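Local coordinates for protein serine protease inhibitor (PDB 3STO) that probably inhibits serine-type endopeptidases, acting as a protease inhibitor of the serpin type, at residues D183-L188 with Y336-I341; G61-Q66 with V316-P321; H24-T29 with L304-T309. One frame throughout, in Å; residues are numbered along the deposited sequence.

Contact 1. Residues D183-L188 with Y336-I341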
ATOM      1  N   ASP A 183     -13.146  10.796 -23.762  1.00 65.69           N
ATOM      2  CA  ASP A 183     -12.784   9.625 -24.545  1.00 68.63           C
ATOM      3  C   ASP A 183     -12.131   8.608 -23.607  1.00 67.01           C
ATOM      4  O   ASP A 183     -11.277   7.817 -24.010  1.00 65.06           O
ATOM      5  CB  ASP A 183     -11.843  10.008 -25.694  1.00 55.47           C
ATOM      6  CG  ASP A 183     -12.558  10.749 -26.818  1.00 82.60           C
ATOM      7  OD1 ASP A 183     -13.736  10.426 -27.087  1.00 90.81           O
ATOM      8  OD2 ASP A 183     -11.946  11.651 -27.438  1.00 75.87           O
ATOM      9  N   THR A 184     -12.536   8.643 -22.343  1.00 57.95           N
ATOM     10  CA  THR A 184     -12.056   7.677 -21.371  1.00 44.38           C
ATOM     11  C   THR A 184     -12.927   6.421 -21.397  1.00 33.00           C
ATOM     12  O   THR A 184     -14.141   6.497 -21.228  1.00 41.22           O
ATOM     13  CB  THR A 184     -11.973   8.292 -19.934  1.00 37.58           C
ATOM     14  OG1 THR A 184     -10.786   9.090 -19.828  1.00 38.23           O
ATOM     15  CG2 THR A 184     -11.929   7.191 -18.862  1.00 24.99           C
ATOM     16  N   ALA A 185     -12.300   5.268 -21.599  1.00 31.73           N
ATOM     17  CA  ALA A 185     -13.003   3.988 -21.591  1.00 30.12           C
ATOM     18  C   ALA A 185     -13.126   3.383 -20.192  1.00 32.63           C
ATOM     19  O   ALA A 185     -14.199   2.958 -19.776  1.00 26.36           O
ATOM     20  CB  ALA A 185     -12.303   2.996 -22.532  1.00 31.32           C
HETATM   21  N   MSE A 186     -12.009   3.328 -19.472  1.00 37.51           N
HETATM   22  CA  MSE A 186     -11.973   2.591 -18.218  1.00 33.87           C
HETATM   23  C   MSE A 186     -10.930   3.102 -17.252  1.00 27.03           C
HETATM   24  O   MSE A 186      -9.788   3.393 -17.635  1.00 26.81           O
HETATM   25  CB  MSE A 186     -11.733   1.105 -18.482  1.00 30.17           C
HETATM   26  CG  MSE A 186     -11.616   0.277 -17.200  1.00 41.02           C
HETATM   27 SE   MSE A 186     -11.600  -1.679 -17.541  1.00 66.94          SE
HETATM   28  CE  MSE A 186     -10.560  -1.695 -19.200  1.00 56.10           C
ATOM     29  N   ILE A 187     -11.342   3.211 -15.997  1.00 26.70           N
ATOM     30  CA  ILE A 187     -10.445   3.614 -14.926  1.00 23.05           C
ATOM     31  C   ILE A 187     -10.500   2.643 -13.753  1.00 24.07           C
ATOM     32  O   ILE A 187     -11.577   2.263 -13.285  1.00 25.53           O
ATOM     33  CB  ILE A 187     -10.798   4.993 -14.422  1.00 35.93           C
ATOM     34  CG1 ILE A 187     -10.434   6.051 -15.482  1.00 24.99           C
ATOM     35  CG2 ILE A 187     -10.093   5.244 -13.073  1.00 35.71           C
ATOM     36  CD1 ILE A 187     -10.730   7.474 -15.041  1.00 26.27           C
ATOM     37  N   LEU A 188      -9.330   2.212 -13.316  1.00 23.42           N
ATOM     38  CA  LEU A 188      -9.196   1.382 -12.116  1.00 26.90           C
ATOM     39  C   LEU A 188      -8.673   2.231 -10.955  1.00 21.22           C
ATOM     40  O   LEU A 188      -7.735   3.033 -11.131  1.00 15.71           O
ATOM     41  CB  LEU A 188      -8.224   0.234 -12.357  1.00 20.59           C
ATOM     42  CG  LEU A 188      -8.493  -0.761 -13.479  1.00 27.35           C
ATOM     43  CD1 LEU A 188      -7.316  -1.723 -13.584  1.00 23.86           C
ATOM     44  CD2 LEU A 188      -9.770  -1.494 -13.201  1.00 23.70           C
ATOM     45  N   TYR A 336      -9.860  -0.589 -23.070  1.00 22.91           N
ATOM     46  CA  TYR A 336      -8.557  -0.701 -22.427  1.00 32.69           C
ATOM     47  C   TYR A 336      -8.539   0.198 -21.204  1.00 23.40           C
ATOM     48  O   TYR A 336      -9.456   1.005 -20.995  1.00 29.58           O
ATOM     49  CB  TYR A 336      -7.436  -0.300 -23.374  1.00 21.40           C
ATOM     50  CG  TYR A 336      -7.464   1.174 -23.693  1.00 32.29           C
ATOM     51  CD1 TYR A 336      -8.420   1.698 -24.569  1.00 27.84           C
ATOM     52  CD2 TYR A 336      -6.536   2.050 -23.113  1.00 36.99           C
ATOM     53  CE1 TYR A 336      -8.441   3.038 -24.879  1.00 28.40           C
ATOM     54  CE2 TYR A 336      -6.550   3.396 -23.405  1.00 32.08           C
ATOM     55  CZ  TYR A 336      -7.504   3.885 -24.287  1.00 45.79           C
ATOM     56  OH  TYR A 336      -7.517   5.221 -24.577  1.00 50.44           O
ATOM     57  N   VAL A 337      -7.497   0.067 -20.390  1.00 25.40           N
ATOM     58  CA  VAL A 337      -7.446   0.834 -19.160  1.00 18.02           C
ATOM     59  C   VAL A 337      -6.770   2.180 -19.404  1.00 23.24           C
ATOM     60  O   VAL A 337      -5.627   2.221 -19.848  1.00 24.45           O
ATOM     61  CB  VAL A 337      -6.742   0.037 -18.044  1.00 25.40           C
ATOM     62  CG1 VAL A 337      -6.441   0.954 -16.833  1.00 23.82           C
ATOM     63  CG2 VAL A 337      -7.609  -1.145 -17.635  1.00 23.21           C
ATOM     64  N   ASN A 338      -7.473   3.280 -19.130  1.00 27.30           N
ATOM     65  CA  ASN A 338      -6.876   4.605 -19.301  1.00 22.92           C
ATOM     66  C   ASN A 338      -6.009   4.965 -18.095  1.00 35.77           C
ATOM     67  O   ASN A 338      -4.873   5.418 -18.253  1.00 38.44           O
ATOM     68  CB  ASN A 338      -7.955   5.675 -19.465  1.00 31.86           C
ATOM     69  CG  ASN A 338      -8.738   5.525 -20.731  1.00 40.49           C
ATOM     70  OD1 ASN A 338      -9.731   4.782 -20.783  1.00 31.46           O
ATOM     71  ND2 ASN A 338      -8.300   6.230 -21.776  1.00 29.53           N
ATOM     72  N   GLU A 339      -6.550   4.773 -16.892  1.00 28.29           N
ATOM     73  CA  GLU A 339      -5.839   5.136 -15.660  1.00 29.27           C
ATOM     74  C   GLU A 339      -5.933   4.038 -14.595  1.00 29.70           C
ATOM     75  O   GLU A 339      -6.947   3.350 -14.462  1.00 28.54           O
ATOM     76  CB  GLU A 339      -6.372   6.445 -15.081  1.00 32.34           C
ATOM     77  CG  GLU A 339      -6.612   7.534 -16.103  1.00 38.82           C
ATOM     78  CD  GLU A 339      -7.226   8.795 -15.493  1.00 59.99           C
ATOM     79  OE1 GLU A 339      -6.809   9.193 -14.378  1.00 61.83           O
ATOM     80  OE2 GLU A 339      -8.131   9.389 -16.128  1.00 71.84           O
ATOM     81  N   PHE A 340      -4.855   3.882 -13.849  1.00 25.26           N
ATOM     82  CA  PHE A 340      -4.768   2.883 -12.826  1.00 25.43           C
ATOM     83  C   PHE A 340      -4.155   3.659 -11.651  1.00 30.49           C
ATOM     84  O   PHE A 340      -2.983   4.027 -11.644  1.00 24.68           O
ATOM     85  CB  PHE A 340      -3.906   1.724 -13.323  1.00 20.83           C
ATOM     86  CG  PHE A 340      -3.839   0.537 -12.389  1.00 25.65           C
ATOM     87  CD1 PHE A 340      -3.919   0.689 -11.032  1.00 27.96           C
ATOM     88  CD2 PHE A 340      -3.681  -0.741 -12.886  1.00 41.06           C
ATOM     89  CE1 PHE A 340      -3.829  -0.401 -10.178  1.00 32.30           C
ATOM     90  CE2 PHE A 340      -3.595  -1.837 -12.032  1.00 37.75           C
ATOM     91  CZ  PHE A 340      -3.666  -1.653 -10.670  1.00 26.85           C
ATOM     92  N   ILE A 341      -5.000   3.943 -10.674  1.00 30.96           N
ATOM     93  CA  ILE A 341      -4.691   4.918  -9.657  1.00 26.14           C
ATOM     94  C   ILE A 341      -4.837   4.290  -8.295  1.00 32.54           C
ATOM     95  O   ILE A 341      -5.860   3.662  -8.020  1.00 28.82           O
ATOM     96  CB  ILE A 341      -5.633   6.165  -9.757  1.00 33.06           C
ATOM     97  CG1 ILE A 341      -5.377   6.936 -11.054  1.00 29.36           C
ATOM     98  CG2 ILE A 341      -5.379   7.126  -8.634  1.00 33.96           C
ATOM     99  CD1 ILE A 341      -6.495   7.900 -11.397  1.00 36.25           C
TER

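Contact 2. Residues G61-Q66 with V316-P321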
ATOM      1  N   GLY A  61      -5.724 -13.497 -23.824  1.00 23.32           N
ATOM      2  CA  GLY A  61      -4.599 -13.495 -24.723  1.00 19.18           C
ATOM      3  C   GLY A  61      -3.351 -12.960 -24.051  1.00 25.37           C
ATOM      4  O   GLY A  61      -3.055 -13.292 -22.913  1.00 26.00           O
ATOM      5  N   ARG A  62      -2.639 -12.114 -24.771  1.00 22.99           N
ATOM      6  CA  ARG A  62      -1.366 -11.578 -24.349  1.00 21.58           C
ATOM      7  C   ARG A  62      -1.534 -10.545 -23.190  1.00 28.94           C
ATOM      8  O   ARG A  62      -0.637 -10.357 -22.359  1.00 21.51           O
ATOM      9  CB  ARG A  62      -0.687 -10.956 -25.580  1.00 28.63           C
ATOM     10  CG  ARG A  62       0.789 -10.602 -25.388  1.00 35.76           C
ATOM     11  CD  ARG A  62       1.465 -10.428 -26.717  1.00 48.52           C
ATOM     12  NE  ARG A  62       2.257  -9.210 -26.755  1.00 55.59           N
ATOM     13  CZ  ARG A  62       1.881  -8.097 -27.371  1.00 65.78           C
ATOM     14  NH1 ARG A  62       0.719  -8.057 -28.018  1.00 50.07           N
ATOM     15  NH2 ARG A  62       2.671  -7.027 -27.345  1.00 61.57           N
ATOM     16  N   THR A  63      -2.695  -9.902 -23.133  1.00 21.86           N
ATOM     17  CA  THR A  63      -3.047  -9.022 -22.027  1.00 22.14           C
ATOM     18  C   THR A  63      -3.087  -9.773 -20.677  1.00 24.17           C
ATOM     19  O   THR A  63      -2.475  -9.348 -19.711  1.00 17.89           O
ATOM     20  CB  THR A  63      -4.396  -8.340 -22.292  1.00 24.14           C
ATOM     21  OG1 THR A  63      -4.346  -7.680 -23.561  1.00 27.89           O
ATOM     22  CG2 THR A  63      -4.724  -7.333 -21.212  1.00 19.04           C
ATOM     23  N   GLY A  64      -3.785 -10.900 -20.615  1.00 19.48           N
ATOM     24  CA  GLY A  64      -3.797 -11.685 -19.397  1.00 18.59           C
ATOM     25  C   GLY A  64      -2.452 -12.341 -19.122  1.00 21.64           C
ATOM     26  O   GLY A  64      -2.061 -12.544 -17.974  1.00 20.53           O
ATOM     27  N   TYR A  65      -1.742 -12.683 -20.183  1.00 20.23           N
ATOM     28  CA  TYR A  65      -0.472 -13.375 -20.059  1.00 19.88           C
ATOM     29  C   TYR A  65       0.576 -12.483 -19.408  1.00 23.59           C
ATOM     30  O   TYR A  65       1.328 -12.933 -18.538  1.00 19.86           O
ATOM     31  CB  TYR A  65       0.012 -13.855 -21.427  1.00 22.64           C
ATOM     32  CG  TYR A  65       1.330 -14.602 -21.415  1.00 21.06           C
ATOM     33  CD1 TYR A  65       1.524 -15.649 -20.573  1.00 25.96           C
ATOM     34  CD2 TYR A  65       2.362 -14.258 -22.264  1.00 40.52           C
ATOM     35  CE1 TYR A  65       2.693 -16.318 -20.528  1.00 25.86           C
ATOM     36  CE2 TYR A  65       3.551 -14.940 -22.243  1.00 40.69           C
ATOM     37  CZ  TYR A  65       3.707 -15.981 -21.361  1.00 36.70           C
ATOM     38  OH  TYR A  65       4.888 -16.709 -21.282  1.00 55.58           O
ATOM     39  N   GLN A  66       0.634 -11.229 -19.850  1.00 18.70           N
ATOM     40  CA  GLN A  66       1.546 -10.246 -19.268  1.00 24.38           C
ATOM     41  C   GLN A  66       1.330 -10.065 -17.763  1.00 25.81           C
ATOM     42  O   GLN A  66       2.278 -10.075 -16.991  1.00 22.95           O
ATOM     43  CB  GLN A  66       1.370  -8.899 -19.975  1.00 23.05           C
ATOM     44  CG  GLN A  66       2.013  -8.926 -21.325  1.00 13.28           C
ATOM     45  CD  GLN A  66       1.812  -7.671 -22.098  1.00 22.55           C
ATOM     46  OE1 GLN A  66       1.081  -6.737 -21.684  1.00 17.68           O
ATOM     47  NE2 GLN A  66       2.449  -7.632 -23.263  1.00 22.23           N
ATOM     48  N   VAL A 316       1.636  -4.185 -20.327  1.00 26.93           N
ATOM     49  CA  VAL A 316       1.644  -3.244 -21.436  1.00 22.52           C
ATOM     50  C   VAL A 316       0.333  -3.253 -22.212  1.00 27.81           C
ATOM     51  O   VAL A 316      -0.330  -2.204 -22.321  1.00 20.60           O
ATOM     52  CB  VAL A 316       2.859  -3.525 -22.379  1.00 29.12           C
ATOM     53  CG1 VAL A 316       2.813  -2.644 -23.601  1.00 17.20           C
ATOM     54  CG2 VAL A 316       4.185  -3.330 -21.601  1.00 19.40           C
ATOM     55  N   ASP A 317      -0.055  -4.426 -22.736  1.00 21.85           N
ATOM     56  CA  ASP A 317      -1.250  -4.491 -23.605  1.00 24.41           C
ATOM     57  C   ASP A 317      -2.499  -3.944 -22.955  1.00 27.07           C
ATOM     58  O   ASP A 317      -3.348  -3.405 -23.643  1.00 22.35           O
ATOM     59  CB  ASP A 317      -1.549  -5.906 -24.056  1.00 24.73           C
ATOM     60  CG  ASP A 317      -0.523  -6.441 -25.016  1.00 33.88           C
ATOM     61  OD1 ASP A 317       0.538  -5.778 -25.211  1.00 24.24           O
ATOM     62  OD2 ASP A 317      -0.796  -7.541 -25.562  1.00 33.49           O
ATOM     63  N   LEU A 318      -2.627  -4.128 -21.638  1.00 22.80           N
ATOM     64  CA  LEU A 318      -3.779  -3.628 -20.888  1.00 18.50           C
ATOM     65  C   LEU A 318      -4.030  -2.130 -21.162  1.00 21.96           C
ATOM     66  O   LEU A 318      -5.166  -1.650 -21.100  1.00 20.11           O
ATOM     67  CB  LEU A 318      -3.515  -3.785 -19.390  1.00 27.95           C
ATOM     68  CG  LEU A 318      -4.503  -4.338 -18.370  1.00 30.67           C
ATOM     69  CD1 LEU A 318      -4.176  -3.758 -17.021  1.00 25.34           C
ATOM     70  CD2 LEU A 318      -5.963  -4.107 -18.723  1.00 24.98           C
ATOM     71  N   PHE A 319      -2.953  -1.390 -21.434  1.00 22.51           N
ATOM     72  CA  PHE A 319      -3.021   0.071 -21.447  1.00 28.26           C
ATOM     73  C   PHE A 319      -3.051   0.653 -22.842  1.00 21.87           C
ATOM     74  O   PHE A 319      -2.917   1.846 -23.031  1.00 28.90           O
ATOM     75  CB  PHE A 319      -1.871   0.670 -20.621  1.00 24.29           C
ATOM     76  CG  PHE A 319      -1.811   0.137 -19.207  1.00 21.45           C
ATOM     77  CD1 PHE A 319      -2.868   0.356 -18.331  1.00 14.91           C
ATOM     78  CD2 PHE A 319      -0.721  -0.604 -18.777  1.00 19.91           C
ATOM     79  CE1 PHE A 319      -2.830  -0.142 -17.049  1.00 24.07           C
ATOM     80  CE2 PHE A 319      -0.665  -1.113 -17.490  1.00 17.16           C
ATOM     81  CZ  PHE A 319      -1.727  -0.889 -16.616  1.00 16.65           C
ATOM     82  N   ASP A 320      -3.283  -0.206 -23.813  1.00 28.36           N
ATOM     83  CA  ASP A 320      -3.138   0.156 -25.215  1.00 32.58           C
ATOM     84  C   ASP A 320      -4.369  -0.249 -26.031  1.00 28.49           C
ATOM     85  O   ASP A 320      -4.715  -1.429 -26.120  1.00 26.49           O
ATOM     86  CB  ASP A 320      -1.865  -0.490 -25.762  1.00 40.94           C
ATOM     87  CG  ASP A 320      -1.670  -0.245 -27.243  1.00 54.04           C
ATOM     88  OD1 ASP A 320      -2.403   0.585 -27.820  1.00 49.68           O
ATOM     89  OD2 ASP A 320      -0.775  -0.893 -27.825  1.00 61.73           O
ATOM     90  N   PRO A 321      -5.035   0.743 -26.620  1.00 25.51           N
ATOM     91  CA  PRO A 321      -6.230   0.608 -27.470  1.00 38.54           C
ATOM     92  C   PRO A 321      -6.098  -0.473 -28.546  1.00 36.57           C
ATOM     93  O   PRO A 321      -7.065  -1.157 -28.816  1.00 33.18           O
ATOM     94  CB  PRO A 321      -6.326   1.970 -28.148  1.00 34.28           C
ATOM     95  CG  PRO A 321      -5.649   2.900 -27.211  1.00 32.40           C
ATOM     96  CD  PRO A 321      -4.555   2.133 -26.543  1.00 31.34           C
TER
HETATM   97  O   HOH W   1      -3.278  -8.390 -25.984  1.00 22.78           O
HETATM   98  O   HOH W   2      -1.253  -6.419 -20.135  1.00 22.97           O

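Contact 3. Residues H24-T29 with L304-T309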
ATOM      1  N   HIS A  24       8.592  -6.870  -4.903  1.00 19.98           N
ATOM      2  CA  HIS A  24       9.941  -6.363  -5.120  1.00 23.78           C
ATOM      3  C   HIS A  24      10.094  -5.603  -6.441  1.00 25.21           C
ATOM      4  O   HIS A  24      10.663  -4.520  -6.466  1.00 31.02           O
ATOM      5  CB  HIS A  24      10.981  -7.501  -5.028  1.00 21.63           C
ATOM      6  CG  HIS A  24      12.400  -7.020  -5.064  1.00 37.49           C
ATOM      7  ND1 HIS A  24      13.465  -7.850  -5.341  1.00 36.12           N
ATOM      8  CD2 HIS A  24      12.924  -5.781  -4.852  1.00 25.47           C
ATOM      9  CE1 HIS A  24      14.590  -7.149  -5.289  1.00 32.61           C
ATOM     10  NE2 HIS A  24      14.288  -5.893  -5.003  1.00 36.33           N
ATOM     11  N   ALA A  25       9.551  -6.160  -7.524  1.00 23.74           N
ATOM     12  CA  ALA A  25       9.655  -5.547  -8.837  1.00 23.55           C
ATOM     13  C   ALA A  25       8.929  -4.232  -8.819  1.00 22.53           C
ATOM     14  O   ALA A  25       9.395  -3.213  -9.361  1.00 24.73           O
ATOM     15  CB  ALA A  25       9.049  -6.468  -9.921  1.00 18.95           C
ATOM     16  N   TYR A  26       7.764  -4.252  -8.199  1.00 14.29           N
ATOM     17  CA  TYR A  26       6.984  -3.042  -8.126  1.00 18.70           C
ATOM     18  C   TYR A  26       7.708  -1.941  -7.295  1.00 22.87           C
ATOM     19  O   TYR A  26       7.689  -0.765  -7.649  1.00 23.47           O
ATOM     20  CB  TYR A  26       5.606  -3.353  -7.579  1.00 15.19           C
ATOM     21  CG  TYR A  26       4.871  -2.135  -7.133  1.00 20.12           C
ATOM     22  CD1 TYR A  26       4.300  -1.276  -8.072  1.00 24.28           C
ATOM     23  CD2 TYR A  26       4.768  -1.810  -5.768  1.00 20.76           C
ATOM     24  CE1 TYR A  26       3.617  -0.125  -7.681  1.00 23.06           C
ATOM     25  CE2 TYR A  26       4.079  -0.670  -5.352  1.00 16.54           C
ATOM     26  CZ  TYR A  26       3.505   0.171  -6.326  1.00 26.72           C
ATOM     27  OH  TYR A  26       2.807   1.300  -5.975  1.00 22.67           O
ATOM     28  N   LEU A  27       8.353  -2.325  -6.202  1.00 23.58           N
ATOM     29  CA  LEU A  27       8.951  -1.325  -5.310  1.00 22.13           C
ATOM     30  C   LEU A  27      10.262  -0.759  -5.858  1.00 18.26           C
ATOM     31  O   LEU A  27      10.464   0.429  -5.774  1.00 29.83           O
ATOM     32  CB  LEU A  27       9.103  -1.864  -3.880  1.00 23.91           C
ATOM     33  CG  LEU A  27       7.842  -2.011  -3.022  1.00 20.34           C
ATOM     34  CD1 LEU A  27       8.152  -2.770  -1.758  1.00 19.84           C
ATOM     35  CD2 LEU A  27       7.222  -0.677  -2.682  1.00 15.19           C
ATOM     36  N   SER A  28      11.112  -1.584  -6.478  1.00 21.72           N
ATOM     37  CA  SER A  28      12.337  -1.054  -7.089  1.00 27.87           C
ATOM     38  C   SER A  28      12.098  -0.092  -8.216  1.00 24.74           C
ATOM     39  O   SER A  28      12.984   0.661  -8.561  1.00 47.37           O
ATOM     40  CB  SER A  28      13.284  -2.128  -7.599  1.00 21.51           C
ATOM     41  OG  SER A  28      12.570  -3.229  -8.077  1.00 35.30           O
ATOM     42  N   THR A  29      10.908  -0.079  -8.781  1.00 19.64           N
ATOM     43  CA  THR A  29      10.679   0.799  -9.905  1.00 24.50           C
ATOM     44  C   THR A  29       9.996   2.057  -9.443  1.00 18.37           C
ATOM     45  O   THR A  29      10.425   3.159  -9.748  1.00 31.81           O
ATOM     46  CB  THR A  29       9.838   0.131 -11.020  1.00 24.36           C
ATOM     47  OG1 THR A  29      10.577  -0.975 -11.563  1.00 40.85           O
ATOM     48  CG2 THR A  29       9.530   1.157 -12.130  1.00 22.28           C
ATOM     49  N   LEU A 304      -1.369   7.769  -6.542  1.00 26.87           N
ATOM     50  CA  LEU A 304      -0.364   7.312  -7.490  1.00 28.79           C
ATOM     51  C   LEU A 304      -1.009   6.933  -8.814  1.00 26.74           C
ATOM     52  O   LEU A 304      -2.073   6.274  -8.833  1.00 28.36           O
ATOM     53  CB  LEU A 304       0.343   6.089  -6.942  1.00 32.40           C
ATOM     54  CG  LEU A 304       1.297   6.256  -5.782  1.00 44.72           C
ATOM     55  CD1 LEU A 304       1.810   4.878  -5.442  1.00 31.52           C
ATOM     56  CD2 LEU A 304       2.420   7.191  -6.188  1.00 38.29           C
ATOM     57  N   ASP A 305      -0.364   7.355  -9.902  1.00 32.09           N
ATOM     58  CA  ASP A 305      -0.639   6.852 -11.252  1.00 28.22           C
ATOM     59  C   ASP A 305       0.314   5.697 -11.443  1.00 28.63           C
ATOM     60  O   ASP A 305       1.524   5.892 -11.526  1.00 29.44           O
ATOM     61  CB  ASP A 305      -0.368   7.931 -12.308  1.00 27.18           C
ATOM     62  CG  ASP A 305      -0.259   7.361 -13.742  1.00 51.95           C
ATOM     63  OD1 ASP A 305      -0.743   6.226 -14.011  1.00 50.59           O
ATOM     64  OD2 ASP A 305       0.312   8.057 -14.620  1.00 52.18           O
ATOM     65  N   LEU A 306      -0.223   4.486 -11.500  1.00 29.17           N
ATOM     66  CA  LEU A 306       0.633   3.313 -11.604  1.00 25.21           C
ATOM     67  C   LEU A 306       0.882   2.822 -13.027  1.00 19.86           C
ATOM     68  O   LEU A 306       1.675   1.881 -13.245  1.00 24.61           O
ATOM     69  CB  LEU A 306       0.068   2.193 -10.740  1.00 31.26           C
ATOM     70  CG  LEU A 306       0.000   2.763  -9.334  1.00 30.63           C
ATOM     71  CD1 LEU A 306      -0.916   1.970  -8.486  1.00 31.69           C
ATOM     72  CD2 LEU A 306       1.393   2.815  -8.778  1.00 27.13           C
ATOM     73  N   VAL A 307       0.244   3.457 -14.004  1.00 19.91           N
ATOM     74  CA  VAL A 307       0.365   2.954 -15.379  1.00 27.24           C
ATOM     75  C   VAL A 307       1.828   2.845 -15.870  1.00 20.34           C
ATOM     76  O   VAL A 307       2.221   1.793 -16.347  1.00 26.50           O
ATOM     77  CB  VAL A 307      -0.540   3.724 -16.370  1.00 30.89           C
ATOM     78  CG1 VAL A 307      -0.189   3.343 -17.799  1.00 23.92           C
ATOM     79  CG2 VAL A 307      -2.005   3.454 -16.066  1.00 22.52           C
ATOM     80  N   PRO A 308       2.651   3.922 -15.701  1.00 31.83           N
ATOM     81  CA  PRO A 308       4.059   3.873 -16.143  1.00 22.25           C
ATOM     82  C   PRO A 308       4.891   2.790 -15.445  1.00 28.27           C
ATOM     83  O   PRO A 308       5.621   2.046 -16.111  1.00 29.10           O
ATOM     84  CB  PRO A 308       4.586   5.270 -15.798  1.00 34.11           C
ATOM     85  CG  PRO A 308       3.347   6.149 -15.774  1.00 30.74           C
ATOM     86  CD  PRO A 308       2.273   5.270 -15.223  1.00 24.00           C
ATOM     87  N   THR A 309       4.774   2.692 -14.126  1.00 23.89           N
ATOM     88  CA  THR A 309       5.477   1.646 -13.380  1.00 19.77           C
ATOM     89  C   THR A 309       5.067   0.259 -13.829  1.00 19.27           C
ATOM     90  O   THR A 309       5.922  -0.603 -14.011  1.00 18.38           O
ATOM     91  CB  THR A 309       5.182   1.726 -11.853  1.00 24.21           C
ATOM     92  OG1 THR A 309       5.539   3.016 -11.355  1.00 37.60           O
ATOM     93  CG2 THR A 309       5.957   0.656 -11.100  1.00 21.46           C
TER

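Contact 1. Residues D183-L188 with Y336-I341
Asn338 reaches across to the loop at Thr184-Ala185 and the first strand residue, Met186, and offers a single oxygen to two successive backbone N-H groups. With CG held beside its own backbone N (chi1 -66°), OD1 takes Met186 N in the carbonyl plane at 3.0 Å over a nearly straight bond. Ala185 N comes to the same OD1 at 2.7 Å, but from above that plane. The backbone of Asn338 repays this, its N giving a bond to Met186 O at 2.8 Å.

Beyond these bonds regular parallel pairing takes over: Leu188 N donates to Glu339 O and receives Ile341 N on its own O. On one face of the paired strands Ile187 and Glu339 run alongside one another, CD1 of Ile187 reaching OE2 of Glu339 at 3.4 Å; Pro181 also touches Glu339. On the other face Leu188 crosses the Phe340 side chain at a slant. Its CD1 sits over the ring, off-centre, in a CH-pi contact 4.3 Å from the Phe340 centroid. Further back Met186, present as selenomethionine, bends at chi3 (37°), which brings CE to 3.4 Å from CG2 of Val337. Helix 43-55 packs against Leu188 and Phe340 through Thr49, Leu50 and Leu53.

Two parallel strands side by side, 186-197 and 339-348, over a helix that backs their hydrophobic face are characteristic of the central strands of the large serpin beta-sheet, whose parting admits the reactive-centre loop in inhibitory members of the family.

Contact 2. Residues G61-Q66 with V316-P321
Asp317 sits against the flank of helix 61-70 and meets three of its side chains, Arg62, Thr63 and Gln66. Its carboxylate stands over one face of the Arg62 guanidinium, the two planes 74° apart. NH1 comes within 2.9 Å of Asp317 OD2, yet that oxygen is well out of the guanidinium plane, so the salt bridge rests on charge alone and no N-H points at it.

Gln66 works mainly through its amide oxygen. OE1 takes Asp317 N on an in-plane lone pair at 2.8 Å and Val316 N from above the plane at 2.9 Å; water 2 donates to it as well. That water also joins Thr63 O to Leu318 N. The NE2 of Gln66 adds a weak bond to Asp317 OD1.

Thr63 has OG1 beside its own backbone N (chi1 -54°), which sets the hydroxyl 3.3 Å from CB of Asp317. It donates to water 1, which passes the bond on to Asp317 OD2, while Asp325 N gives a hydrogen bond to the same OG1. The other branch, CG2, rests 3.8 Å from CA of Leu318, whose side chain goes on to Leu50 and Leu53 of helix 43-55.

The polar flank of a helix thus holds the backbone N-H groups at the start of a short 3-10 turn, joining helix 61-70 to the loop between helix 307-312 and strand 339-348 in the helical part of the serpin fold.

Contact 3. Residues H24-T29 with L304-T309
Tyr26 and Leu306 meet at the tight end. CD2 of Leu306 comes in at the edge of the tyrosine ring, in its plane, 3.8 Å from CE1 and 3.5 Å from the OH of Tyr26. CD1 of Leu304 closes on the same Tyr26 hydroxyl at 3.8 Å. Placing CG anti to the backbone N (chi1 165°) sends the phenol off helix 18-30 into this buried corner, where its OH is hydrogen-bonded to Thr41 OG1. Pro43 and Ile46 also pack against the Tyr26 side chain, and Ile46 touches Leu306 too.

Here the N-terminal helix of the serpin fold meets the point where strand 287-305 gives way to helix 307-312. Asp305 marks that switch: its OD1 accepts Val307 N at 2.9 Å in a capping bond at the helix start.

On the looser side the partly exposed Thr29 meets the buried Thr309 through methyl contacts. The two side chains run antiparallel, CG2 of Thr29 beside CG2 of Thr309 at 3.8 Å, with Ile313 also against Thr29. The methyl of Thr309 comes to Tyr26 obliquely, 4.0 Å from CD1 of the ring.

Contacts 1 and 3 share the large sheet, whose strands 339-348 and 287-305 are neighbours; Phe340 O and Leu306 N probably hydrogen-bond. Contact 2 joins contact 1 through a probable bond from Val337 N to Leu318 O, and touches contact 3 by packing of Phe319 on Val307. Chemistry follows place. Contact 3, its centre about 11 Å from that of the chain and the most buried, is apolar between its segments. Contact 1, centred about 20 Å from the same point, combines backbone pairing and apolar packing with a side-chain amide that grips the backbone. Contact 2, centred about 24 Å from it, relies on a salt bridge, glutamine hydrogen bonds and waters. Helix 43-55 touches side chains from all three.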